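Local coordinates for reticulocyte binding protein (PDB 3FAW), which probably hydrolyses alpha-1,6-glucosidic linkages in pullulan and related alpha-glucans as a secreted, cell-wall-anchored pullulanase of group B Streptococcus, at residues Tyr220-Ala225 with Val244-Leu249; Gln349-Leu354 with Tyr399-Ile404; Asn522-Gly527 with Val606-Ser611; Pro529-Pro534 with His579-Lys584. All blocks are in the same frame, centred on the assembly; numbering follows the deposited sequence.

Interaction 1: Tyr220-Ala225 with Val244-Leu249; sequences YAKSLA and VNPSQL
Apolar packing joins Lys222 and Ser223 to Val244 and Pro246 in the loops that flank the short strand 241-242, between strand 212-216 and the first barrel strand 269-273. Ser223 is itself tied to Ala242 by backbone hydrogen bonding, so the contact continues, through side chains, a pairing that the backbone has begun.

Val244 does most of the work. With CG1 anti to the carbonyl carbon (chi1 -68°), CG2 falls between the backbone N and the carbonyl carbon and faces two beta carbons at once: it lies 3.8 Å from Lys222 CB and 3.8 Å from Ser223 CB. CG1 comes up beside the same serine, 4.0 Å from Ser223 CB. A branched residue suits this place because its two methyls can both pack on Ser223 CB while one also reaches Lys222 CB. Pro246, whose rigid ring opens the 3-10 segment 246-248, adds its CG at 4.1 Å from Lys222 CB.

Lys222 offers only the root of its chain. Bends at chi2 and chi4 turn the amine away from Val244 and back onto its own loop, where NZ donates to Tyr220 O at 2.6 Å in the carbonyl plane, pinning the ammonium group while its CB packs. Ser223 OG is equally occupied, hydrogen-bonding to Pro365 O just ahead of helix 367-381. That helix meets Val244 through Ile369, and helix 432-449 meets both Lys222 and Pro246 through Tyr444. The loops flanking strand 241-242, part of the antiparallel beta-domain sheet, thus lie against two TIM-barrel helices, consistent with an interface between a CBM48-type domain and an alpha-amylase-family barrel.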
loop_
_atom_site.group_PDB
_atom_site.type_symbol
_atom_site.label_atom_id
_atom_site.label_comp_id
_atom_site.label_asym_id
_atom_site.label_seq_id
_atom_site.Cartn_x
_atom_site.Cartn_y
_atom_site.Cartn_z
ATOM N N TYR A 220 -2.971 3.531 -19.600
ATOM C CA TYR A 220 -3.111 2.080 -19.754
ATOM C C TYR A 220 -1.875 1.418 -20.370
ATOM O O TYR A 220 -1.947 0.279 -20.825
ATOM C CB TYR A 220 -4.357 1.761 -20.593
ATOM C CG TYR A 220 -5.630 1.816 -19.793
ATOM C CD1 TYR A 220 -6.134 3.036 -19.351
ATOM C CD2 TYR A 220 -6.322 0.656 -19.456
ATOM C CE1 TYR A 220 -7.291 3.103 -18.604
ATOM C CE2 TYR A 220 -7.488 0.713 -18.704
ATOM C CZ TYR A 220 -7.966 1.945 -18.283
ATOM O OH TYR A 220 -9.115 2.038 -17.544
ATOM N N ALA A 221 -0.750 2.129 -20.372
ATOM C CA ALA A 221 0.528 1.593 -20.848
ATOM C C ALA A 221 0.966 0.361 -20.045
ATOM O O ALA A 221 0.988 0.393 -18.812
ATOM C CB ALA A 221 1.613 2.679 -20.784
ATOM N N LYS A 222 1.313 -0.713 -20.755
ATOM C CA LYS A 222 1.701 -1.981 -20.133
ATOM C C LYS A 222 3.205 -2.081 -19.876
ATOM O O LYS A 222 3.652 -2.954 -19.133
ATOM C CB LYS A 222 1.241 -3.161 -20.999
ATOM C CG LYS A 222 -0.266 -3.189 -21.297
ATOM C CD LYS A 222 -1.117 -3.231 -20.026
ATOM C CE LYS A 222 -2.603 -3.264 -20.343
ATOM N NZ LYS A 222 -3.060 -2.019 -21.025
ATOM N N SER A 223 3.982 -1.208 -20.513
ATOM C CA SER A 223 5.400 -1.043 -20.184
ATOM C C SER A 223 5.885 0.338 -20.632
ATOM O O SER A 223 5.113 1.123 -21.195
ATOM C CB SER A 223 6.261 -2.155 -20.804
ATOM O OG SER A 223 7.551 -2.205 -20.196
ATOM N N LEU A 224 7.156 0.627 -20.359
ATOM C CA LEU A 224 7.728 1.951 -20.589
ATOM C C LEU A 224 9.181 1.877 -21.049
ATOM O O LEU A 224 9.852 0.860 -20.865
ATOM C CB LEU A 224 7.689 2.785 -19.303
ATOM C CG LEU A 224 6.379 2.947 -18.524
ATOM C CD1 LEU A 224 6.675 3.515 -17.142
ATOM C CD2 LEU A 224 5.381 3.831 -19.272
ATOM N N ALA A 225 9.654 2.975 -21.637
ATOM C CA ALA A 225 11.077 3.166 -21.913
ATOM C C ALA A 225 11.822 3.371 -20.599
ATOM O O ALA A 225 11.237 3.844 -19.624
ATOM C CB ALA A 225 11.288 4.365 -22.827
ATOM N N VAL A 244 4.141 -3.514 -26.071
ATOM C CA VAL A 244 4.475 -4.869 -25.630
ATOM C C VAL A 244 3.264 -5.807 -25.652
ATOM O O VAL A 244 2.110 -5.364 -25.705
ATOM C CB VAL A 244 5.080 -4.880 -24.196
ATOM C CG1 VAL A 244 6.454 -4.226 -24.185
ATOM C CG2 VAL A 244 4.136 -4.202 -23.195
ATOM N N ASN A 245 3.553 -7.107 -25.600
ATOM C CA ASN A 245 2.539 -8.155 -25.541
ATOM C C ASN A 245 2.763 -9.025 -24.294
ATOM O O ASN A 245 3.450 -10.051 -24.363
ATOM C CB ASN A 245 2.581 -9.001 -26.821
ATOM C CG ASN A 245 1.343 -9.875 -26.996
ATOM O OD1 ASN A 245 0.676 -10.239 -26.025
ATOM N ND2 ASN A 245 1.031 -10.213 -28.244
ATOM N N PRO A 246 2.194 -8.606 -23.144
ATOM C CA PRO A 246 2.360 -9.290 -21.856
ATOM C C PRO A 246 2.160 -10.807 -21.894
ATOM O O PRO A 246 2.949 -11.543 -21.300
ATOM C CB PRO A 246 1.289 -8.631 -20.980
ATOM C CG PRO A 246 1.191 -7.255 -21.513
ATOM C CD PRO A 246 1.350 -7.403 -23.002
ATOM N N SER A 247 1.123 -11.256 -22.597
ATOM C CA SER A 247 0.750 -12.678 -22.637
ATOM C C SER A 247 1.828 -13.577 -23.250
ATOM O O SER A 247 1.901 -14.767 -22.936
ATOM C CB SER A 247 -0.570 -12.858 -23.400
ATOM O OG SER A 247 -0.461 -12.398 -24.736
ATOM N N GLN A 248 2.667 -13.000 -24.110
ATOM C CA GLN A 248 3.737 -13.744 -24.761
ATOM C C GLN A 248 4.992 -13.875 -23.881
ATOM O O GLN A 248 5.886 -14.651 -24.203
ATOM C CB GLN A 248 4.090 -13.090 -26.106
ATOM C CG GLN A 248 2.963 -13.160 -27.144
ATOM C CD GLN A 248 3.351 -12.574 -28.493
ATOM O OE1 GLN A 248 4.248 -11.737 -28.587
ATOM N NE2 GLN A 248 2.670 -13.015 -29.548
ATOM N N LEU A 249 5.046 -13.137 -22.770
ATOM C CA LEU A 249 6.261 -13.052 -21.942
ATOM C C LEU A 249 6.155 -13.835 -20.630
ATOM O O LEU A 249 5.070 -14.011 -20.079
ATOM C CB LEU A 249 6.579 -11.586 -21.627
ATOM C CG LEU A 249 6.623 -10.628 -22.819
ATOM C CD1 LEU A 249 6.691 -9.171 -22.345
ATOM C CD2 LEU A 249 7.792 -10.962 -23.743
#

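Interaction 2: Gln349-Leu354 with Tyr399-Ile404; sequences QSYFAL and YLFEDI
Leu400 spreads its two methyl groups over the backbone of Gln349: CD1 lies 4.0 Å from Gln349 CA, and CD2 lies 4.1 Å from Gln349 O. The two segments belong to the long loops that follow barrel strands 312-315 and 385-390, at the C-terminal end of the (beta/alpha)8 barrel, the face that carries the active site in the alpha-amylase family. A branched aliphatic side chain on the short helix 399-402 can rest on a main chain without needing polar partners.

Gln349 is suited to a buried place because both ends of its amide have partners on other parts of the chain: OE1 accepts from Ala239 N and NE2 bonds to Ser320 OG. The aliphatic part of its chain remains for packing, and CG stands 4.3 Å from Leu400 CD2.

One residue further along the helix, Phe401 meets the Tyr351 ring. The rings approach at a slant, and they touch through Tyr351 CE2 and Phe401 CE2, 4.2 Å apart. Phe401 keeps CG beside its own backbone N (chi1 -81°), which carries the ring from the helix across to the loop. Tyrosine fits opposite it because the ring packs while the hydroxyl, bonded to Val391 O, is satisfied near the end of strand 385-390. Just past Gln349 the loop is braced by an ST motif that spans Ser350 to Ala353: Ser350 OG accepts from Ala353 N at 3.0 Å, with an N-H...O angle of 161°.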
loop_
_atom_site.group_PDB
_atom_site.type_symbol
_atom_site.label_atom_id
_atom_site.label_comp_id
_atom_site.label_asym_id
_atom_site.label_seq_id
_atom_site.Cartn_x
_atom_site.Cartn_y
_atom_site.Cartn_z
ATOM N N GLN A 349 3.727 6.852 -11.114
ATOM C CA GLN A 349 3.689 7.317 -12.493
ATOM C C GLN A 349 2.710 6.490 -13.341
ATOM O O GLN A 349 1.967 7.047 -14.158
ATOM C CB GLN A 349 5.094 7.269 -13.093
ATOM C CG GLN A 349 5.159 7.744 -14.527
ATOM C CD GLN A 349 6.571 7.969 -15.003
ATOM O OE1 GLN A 349 6.787 9.088 -15.664
ATOM N NE2 GLN A 349 7.459 7.145 -14.781
ATOM N N SER A 350 2.715 5.171 -13.156
ATOM C CA SER A 350 1.790 4.283 -13.872
ATOM C C SER A 350 1.142 3.278 -12.922
ATOM O O SER A 350 1.721 2.917 -11.891
ATOM C CB SER A 350 2.510 3.541 -15.006
ATOM O OG SER A 350 1.604 2.755 -15.777
ATOM N N TYR A 351 -0.065 2.840 -13.282
ATOM C CA TYR A 351 -0.807 1.840 -12.509
ATOM C C TYR A 351 -0.872 0.480 -13.210
ATOM O O TYR A 351 -1.352 -0.488 -12.629
ATOM C CB TYR A 351 -2.217 2.357 -12.182
ATOM C CG TYR A 351 -2.204 3.523 -11.215
ATOM C CD1 TYR A 351 -1.581 3.409 -9.971
ATOM C CD2 TYR A 351 -2.796 4.742 -11.540
ATOM C CE1 TYR A 351 -1.549 4.464 -9.081
ATOM C CE2 TYR A 351 -2.771 5.813 -10.646
ATOM C CZ TYR A 351 -2.142 5.665 -9.419
ATOM O OH TYR A 351 -2.105 6.707 -8.524
ATOM N N PHE A 352 -0.374 0.425 -14.447
ATOM C CA PHE A 352 -0.282 -0.812 -15.235
ATOM C C PHE A 352 1.164 -1.198 -15.540
ATOM O O PHE A 352 1.511 -2.379 -15.536
ATOM C CB PHE A 352 -0.998 -0.642 -16.580
ATOM C CG PHE A 352 -2.486 -0.525 -16.479
ATOM C CD1 PHE A 352 -3.299 -1.628 -16.699
ATOM C CD2 PHE A 352 -3.080 0.699 -16.200
ATOM C CE1 PHE A 352 -4.683 -1.518 -16.626
ATOM C CE2 PHE A 352 -4.460 0.816 -16.120
ATOM C CZ PHE A 352 -5.261 -0.295 -16.336
ATOM N N ALA A 353 1.992 -0.196 -15.844
ATOM C CA ALA A 353 3.374 -0.418 -16.257
ATOM C C ALA A 353 4.325 -0.543 -15.060
ATOM O O ALA A 353 4.329 0.306 -14.165
ATOM C CB ALA A 353 3.829 0.700 -17.182
ATOM N N LEU A 354 5.133 -1.603 -15.071
ATOM C CA LEU A 354 6.094 -1.888 -14.004
ATOM C C LEU A 354 7.255 -0.910 -14.029
ATOM O O LEU A 354 7.577 -0.337 -15.069
ATOM C CB LEU A 354 6.651 -3.312 -14.142
ATOM C CG LEU A 354 5.647 -4.459 -13.998
ATOM C CD1 LEU A 354 6.290 -5.817 -14.311
ATOM C CD2 LEU A 354 5.028 -4.465 -12.616
ATOM N N TYR A 399 -0.179 16.790 -13.264
ATOM C CA TYR A 399 -0.272 16.849 -14.723
ATOM C C TYR A 399 -0.392 15.476 -15.419
ATOM O O TYR A 399 -0.926 15.395 -16.524
ATOM C CB TYR A 399 0.868 17.692 -15.327
ATOM C CG TYR A 399 2.286 17.170 -15.148
ATOM C CD1 TYR A 399 2.716 16.004 -15.785
ATOM C CD2 TYR A 399 3.211 17.877 -14.387
ATOM C CE1 TYR A 399 4.019 15.543 -15.640
ATOM C CE2 TYR A 399 4.519 17.428 -14.239
ATOM C CZ TYR A 399 4.916 16.257 -14.867
ATOM O OH TYR A 399 6.205 15.814 -14.721
ATOM N N LEU A 400 0.085 14.411 -14.774
ATOM C CA LEU A 400 0.042 13.060 -15.351
ATOM C C LEU A 400 -1.320 12.709 -15.950
ATOM O O LEU A 400 -1.399 12.144 -17.042
ATOM C CB LEU A 400 0.427 12.001 -14.302
ATOM C CG LEU A 400 1.927 11.770 -14.119
ATOM C CD1 LEU A 400 2.238 11.059 -12.798
ATOM C CD2 LEU A 400 2.479 10.977 -15.313
ATOM N N PHE A 401 -2.378 13.032 -15.208
ATOM C CA PHE A 401 -3.756 12.829 -15.646
ATOM C C PHE A 401 -4.446 14.139 -16.038
ATOM O O PHE A 401 -5.301 14.143 -16.921
ATOM C CB PHE A 401 -4.558 12.126 -14.550
ATOM C CG PHE A 401 -4.360 10.634 -14.515
ATOM C CD1 PHE A 401 -5.138 9.804 -15.300
ATOM C CD2 PHE A 401 -3.401 10.064 -13.691
ATOM C CE1 PHE A 401 -4.961 8.429 -15.273
ATOM C CE2 PHE A 401 -3.214 8.695 -13.664
ATOM C CZ PHE A 401 -3.999 7.876 -14.452
ATOM N N GLU A 402 -4.076 15.247 -15.397
ATOM C CA GLU A 402 -4.731 16.536 -15.664
ATOM C C GLU A 402 -4.473 17.023 -17.089
ATOM O O GLU A 402 -5.337 17.658 -17.696
ATOM C CB GLU A 402 -4.295 17.602 -14.655
ATOM C CG GLU A 402 -5.223 18.827 -14.578
ATOM C CD GLU A 402 -6.578 18.533 -13.942
ATOM O OE1 GLU A 402 -6.774 17.426 -13.398
ATOM O OE2 GLU A 402 -7.459 19.423 -13.977
ATOM N N ASP A 403 -3.291 16.724 -17.623
ATOM C CA ASP A 403 -2.984 17.027 -19.020
ATOM C C ASP A 403 -3.887 16.272 -19.994
ATOM O O ASP A 403 -4.171 16.767 -21.074
ATOM C CB ASP A 403 -1.527 16.684 -19.352
ATOM C CG ASP A 403 -0.534 17.686 -18.784
ATOM O OD1 ASP A 403 -0.942 18.790 -18.367
ATOM O OD2 ASP A 403 0.672 17.361 -18.771
ATOM N N ILE A 404 -4.316 15.067 -19.621
ATOM C CA ILE A 404 -5.079 14.210 -20.531
ATOM C C ILE A 404 -6.497 14.734 -20.694
ATOM O O ILE A 404 -6.979 14.915 -21.810
ATOM C CB ILE A 404 -5.133 12.749 -20.035
ATOM C CG1 ILE A 404 -3.715 12.173 -19.908
ATOM C CG2 ILE A 404 -5.975 11.893 -20.984
ATOM C CD1 ILE A 404 -3.661 10.774 -19.320
#

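Interaction 3: Asn522-Gly527 with Val606-Ser611; sequences NSLKSG and VMILTS
Leu524 and Met607 reach toward each other tip to tip from two helices. Both branches of the leucine come up to the methionine methyl: Met607 CE is 3.3 Å from Leu524 CD1 and equally far from Leu524 CD2, tighter than ordinary carbon-carbon contact, so the exact placing of the methyl is doubtful. The sulfur follows behind, with Met607 SD 3.8 Å from Leu524 CD2.

Methionine suits the gap because its chain is long and flexible. It runs straight through chi2 and then turns at chi3 (-60°), swinging CE round toward the leucine fork. Lower down the chain, Met607 CB also approaches Leu524 CD1, at 4.0 Å. Helices 518-525 and 590-609 stand in the outer layer of the (beta/alpha)8 barrel, the first just after strand 513-516 and the second leading into strand 614-618; helix 544-551 packs on both segments, through Ile547 on Leu524 and Ile551 on Ser611.

Ile608, the next residue on its helix, touches more lightly. Its CB leaves the helix across the line to Leu524, and only the outer methyl comes close, CD1 standing 4.5 Å from Leu524 CD1. Small hydroxyl residues follow where helix 590-609 runs out: Thr610 OG1 donates to Val606 O at 2.7 Å from above the carbonyl plane, and Ser611 OG donates to Met607 O, tilted 34° from the plane.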
loop_
_atom_site.group_PDB
_atom_site.type_symbol
_atom_site.label_atom_id
_atom_site.label_comp_id
_atom_site.label_asym_id
_atom_site.label_seq_id
_atom_site.Cartn_x
_atom_site.Cartn_y
_atom_site.Cartn_z
ATOM N N ASN A 522 0.199 0.340 18.812
ATOM C CA ASN A 522 0.411 1.331 19.874
ATOM C C ASN A 522 0.487 0.716 21.266
ATOM O O ASN A 522 1.402 1.019 22.039
ATOM C CB ASN A 522 -0.702 2.385 19.862
ATOM C CG ASN A 522 -0.617 3.317 18.671
ATOM O OD1 ASN A 522 0.323 3.258 17.886
ATOM N ND2 ASN A 522 -1.607 4.191 18.537
ATOM N N SER A 523 -0.482 -0.143 21.580
ATOM C CA SER A 523 -0.569 -0.752 22.906
ATOM C C SER A 523 0.662 -1.598 23.249
ATOM O O SER A 523 1.128 -1.582 24.392
ATOM C CB SER A 523 -1.836 -1.601 23.022
ATOM O OG SER A 523 -2.997 -0.801 22.881
ATOM N N LEU A 524 1.189 -2.323 22.263
ATOM C CA LEU A 524 2.343 -3.206 22.491
ATOM C C LEU A 524 3.701 -2.493 22.472
ATOM O O LEU A 524 4.565 -2.808 23.292
ATOM C CB LEU A 524 2.359 -4.354 21.474
ATOM C CG LEU A 524 1.230 -5.389 21.547
ATOM C CD1 LEU A 524 1.589 -6.622 20.716
ATOM C CD2 LEU A 524 0.916 -5.786 22.984
ATOM N N LYS A 525 3.902 -1.559 21.542
ATOM C CA LYS A 525 5.233 -0.934 21.373
ATOM C C LYS A 525 5.240 0.524 20.880
ATOM O O LYS A 525 6.252 0.996 20.365
ATOM C CB LYS A 525 6.115 -1.810 20.458
ATOM C CG LYS A 525 5.432 -2.353 19.201
ATOM C CD LYS A 525 5.000 -1.269 18.215
ATOM C CE LYS A 525 6.195 -0.571 17.560
ATOM N NZ LYS A 525 5.775 0.284 16.423
ATOM N N SER A 526 4.121 1.225 21.050
ATOM C CA SER A 526 3.968 2.634 20.635
ATOM C C SER A 526 3.881 2.866 19.125
ATOM O O SER A 526 4.248 2.014 18.309
ATOM C CB SER A 526 5.075 3.526 21.223
ATOM O OG SER A 526 6.274 3.481 20.456
ATOM N N GLY A 527 3.388 4.053 18.786
ATOM C CA GLY A 527 3.259 4.520 17.409
ATOM C C GLY A 527 2.654 5.915 17.395
ATOM O O GLY A 527 2.571 6.562 18.431
ATOM N N VAL A 606 5.804 -13.037 19.634
ATOM C CA VAL A 606 4.920 -14.039 20.231
ATOM C C VAL A 606 3.467 -13.567 20.206
ATOM O O VAL A 606 2.574 -14.307 19.785
ATOM C CB VAL A 606 5.310 -14.354 21.691
ATOM C CG1 VAL A 606 4.202 -15.130 22.384
ATOM C CG2 VAL A 606 6.617 -15.129 21.742
ATOM N N MET A 607 3.241 -12.331 20.644
ATOM C CA MET A 607 1.888 -11.798 20.771
ATOM C C MET A 607 1.188 -11.646 19.413
ATOM O O MET A 607 0.024 -12.015 19.278
ATOM C CB MET A 607 1.904 -10.477 21.554
ATOM C CG MET A 607 2.331 -10.670 23.007
ATOM S SD MET A 607 2.218 -9.203 24.038
ATOM C CE MET A 607 3.319 -8.097 23.168
ATOM N N ILE A 608 1.901 -11.141 18.409
ATOM C CA ILE A 608 1.339 -11.017 17.057
ATOM C C ILE A 608 0.998 -12.386 16.455
ATOM O O ILE A 608 -0.059 -12.557 15.844
ATOM C CB ILE A 608 2.296 -10.249 16.094
ATOM C CG1 ILE A 608 2.408 -8.780 16.507
ATOM C CG2 ILE A 608 1.807 -10.344 14.637
ATOM C CD1 ILE A 608 1.088 -7.987 16.465
ATOM N N LEU A 609 1.884 -13.361 16.647
ATOM C CA LEU A 609 1.731 -14.667 16.008
ATOM C C LEU A 609 0.811 -15.646 16.757
ATOM O O LEU A 609 0.569 -16.758 16.273
ATOM C CB LEU A 609 3.103 -15.285 15.751
ATOM C CG LEU A 609 3.866 -14.560 14.634
ATOM C CD1 LEU A 609 5.340 -14.916 14.656
ATOM C CD2 LEU A 609 3.250 -14.871 13.262
ATOM N N THR A 610 0.304 -15.235 17.921
ATOM C CA THR A 610 -0.718 -15.994 18.653
ATOM C C THR A 610 -2.037 -15.208 18.796
ATOM O O THR A 610 -2.959 -15.643 19.501
ATOM C CB THR A 610 -0.201 -16.435 20.051
ATOM O OG1 THR A 610 0.241 -15.294 20.799
ATOM C CG2 THR A 610 0.956 -17.408 19.908
ATOM N N SER A 611 -2.126 -14.062 18.116
ATOM C CA SER A 611 -3.336 -13.240 18.095
ATOM C C SER A 611 -4.241 -13.652 16.944
ATOM O O SER A 611 -3.761 -14.058 15.891
ATOM C CB SER A 611 -2.986 -11.760 17.928
ATOM O OG SER A 611 -2.423 -11.227 19.108
#

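Interaction 4: Pro529-Pro534 with His579-Lys584; sequences PNEGTP and HDVIAK
A type II beta turn from Asn530 to Thr533, in the loop after helix 518-525, brings Gly532 against helix 578-586, which follows barrel strand 566-568, with Gly532 CA 5.7 Å from Lys584 CA. Gly532, the third residue of the turn, takes a positive phi (99°) that glycine adopts easily, and its bare CA admits the lysine chain, Lys584 CG lying 4.0 Å away. Within the turn, Thr533 OG1 donates to Asn530 O at 2.9 Å, joining Thr533 N on the same face of that carbonyl.

Beside the glycine, Glu531 and Val581 cross at about a right angle, with Glu531 CG 3.8 Å from Val581 CG2. The glutamate holds CG opposite its own N (chi1 -168°) and stretches straight on until OE2 accepts from Leu576 N shortly before the helix. Lys584, bent at chi2, sends its amine to Leu649 O. Valine suits the helix face here because it needs no polar partner.

Between turn and helix, the two charged residues contribute only methylene carbons. Their polar ends bond to backbone groups beyond the contact, Lys584 NZ having also a long, weak ion pair with Glu651, so the fit should depend more on shape than on charge.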
loop_
_atom_site.group_PDB
_atom_site.type_symbol
_atom_site.label_atom_id
_atom_site.label_comp_id
_atom_site.label_asym_id
_atom_site.label_seq_id
_atom_site.Cartn_x
_atom_site.Cartn_y
_atom_site.Cartn_z
ATOM N N PRO A 529 0.242 8.989 17.716
ATOM C CA PRO A 529 1.082 10.190 17.714
ATOM C C PRO A 529 2.244 10.206 18.721
ATOM O O PRO A 529 2.900 11.240 18.860
ATOM C CB PRO A 529 0.076 11.289 18.066
ATOM C CG PRO A 529 -0.874 10.618 18.996
ATOM C CD PRO A 529 -0.923 9.161 18.607
ATOM N N ASN A 530 2.510 9.087 19.399
ATOM C CA ASN A 530 3.501 9.054 20.482
ATOM C C ASN A 530 4.531 7.921 20.365
ATOM O O ASN A 530 4.699 7.138 21.299
ATOM C CB ASN A 530 2.783 8.960 21.841
ATOM C CG ASN A 530 1.807 10.106 22.079
ATOM O OD1 ASN A 530 0.686 9.891 22.541
ATOM N ND2 ASN A 530 2.231 11.327 21.769
ATOM N N GLU A 531 5.231 7.845 19.233
ATOM C CA GLU A 531 6.270 6.820 19.046
ATOM C C GLU A 531 7.422 7.014 20.043
ATOM O O GLU A 531 7.925 8.129 20.219
ATOM C CB GLU A 531 6.820 6.818 17.611
ATOM C CG GLU A 531 7.683 5.589 17.300
ATOM C CD GLU A 531 8.182 5.534 15.863
ATOM O OE1 GLU A 531 8.779 6.525 15.393
ATOM O OE2 GLU A 531 7.997 4.483 15.212
ATOM N N GLY A 532 7.832 5.922 20.687
ATOM C CA GLY A 532 8.889 5.962 21.699
ATOM C C GLY A 532 8.388 5.984 23.134
ATOM O O GLY A 532 9.182 5.899 24.067
ATOM N N THR A 533 7.075 6.100 23.325
ATOM C CA THR A 533 6.486 6.033 24.662
ATOM C C THR A 533 6.426 4.582 25.139
ATOM O O THR A 533 6.018 3.707 24.378
ATOM C CB THR A 533 5.069 6.622 24.684
ATOM O OG1 THR A 533 5.089 7.927 24.097
ATOM C CG2 THR A 533 4.549 6.723 26.117
ATOM N N PRO A 534 6.852 4.316 26.391
ATOM C CA PRO A 534 6.771 2.954 26.935
ATOM C C PRO A 534 5.372 2.331 26.827
ATOM O O PRO A 534 4.376 2.978 27.151
ATOM C CB PRO A 534 7.169 3.139 28.404
ATOM C CG PRO A 534 8.022 4.345 28.412
ATOM C CD PRO A 534 7.464 5.250 27.354
ATOM N N HIS A 579 13.105 -3.254 16.501
ATOM C CA HIS A 579 14.325 -3.193 17.311
ATOM C C HIS A 579 14.613 -1.766 17.793
ATOM O O HIS A 579 14.828 -1.528 18.988
ATOM C CB HIS A 579 15.513 -3.708 16.493
ATOM C CG HIS A 579 16.834 -3.558 17.180
ATOM N ND1 HIS A 579 17.599 -2.417 17.076
ATOM C CD2 HIS A 579 17.527 -4.405 17.978
ATOM C CE1 HIS A 579 18.704 -2.566 17.787
ATOM N NE2 HIS A 579 18.685 -3.764 18.342
ATOM N N ASP A 580 14.603 -0.826 16.852
ATOM C CA ASP A 580 14.980 0.559 17.126
ATOM C C ASP A 580 13.986 1.282 18.037
ATOM O O ASP A 580 14.387 2.094 18.871
ATOM C CB ASP A 580 15.155 1.339 15.816
ATOM C CG ASP A 580 16.344 0.853 14.986
ATOM O OD1 ASP A 580 17.185 0.075 15.480
ATOM O OD2 ASP A 580 16.443 1.272 13.820
ATOM N N VAL A 581 12.697 0.995 17.875
ATOM C CA VAL A 581 11.657 1.613 18.707
ATOM C C VAL A 581 11.681 1.048 20.135
ATOM O O VAL A 581 11.414 1.764 21.096
ATOM C CB VAL A 581 10.248 1.461 18.079
ATOM C CG1 VAL A 581 9.726 0.025 18.222
ATOM C CG2 VAL A 581 9.281 2.456 18.697
ATOM N N ILE A 582 12.015 -0.234 20.270
ATOM C CA ILE A 582 12.223 -0.838 21.587
ATOM C C ILE A 582 13.387 -0.164 22.319
ATOM O O ILE A 582 13.250 0.212 23.480
ATOM C CB ILE A 582 12.462 -2.363 21.490
ATOM C CG1 ILE A 582 11.142 -3.084 21.203
ATOM C CG2 ILE A 582 13.079 -2.902 22.785
ATOM C CD1 ILE A 582 11.302 -4.543 20.806
ATOM N N ALA A 583 14.517 0.000 21.630
ATOM C CA ALA A 583 15.706 0.638 22.208
ATOM C C ALA A 583 15.439 2.095 22.591
ATOM O O ALA A 583 15.923 2.574 23.625
ATOM C CB ALA A 583 16.880 0.557 21.236
ATOM N N LYS A 584 14.675 2.789 21.748
ATOM C CA LYS A 584 14.253 4.162 22.026
ATOM C C LYS A 584 13.300 4.222 23.215
ATOM O O LYS A 584 13.446 5.080 24.087
ATOM C CB LYS A 584 13.578 4.779 20.791
ATOM C CG LYS A 584 12.866 6.112 21.043
ATOM C CD LYS A 584 13.821 7.205 21.501
ATOM C CE LYS A 584 13.088 8.521 21.745
ATOM N NZ LYS A 584 14.018 9.610 22.155
#

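Interactions 1 and 2 adjoin, with Tyr220 and Ala221 packing on Phe352 and Leu224 on Ala353, so the loop 220-225 and the barrel loop 349-354 form one continuous region. Interactions 3 and 4 make a second pair across the chain's centre, about 38 to 44 Å from the first between centres. They share the stretch around helix 518-525, and Ser526 OG probably hydrogen-bonds to Gly532 N, at 2.9 Å. Interactions 2 and 3 are buried, the one uniting rings and a leucine over backbone, the other purely aliphatic and thioether. Interactions 1 and 4, only partly buried, draw on the aliphatic stems of charged residues, which the buried pair does not.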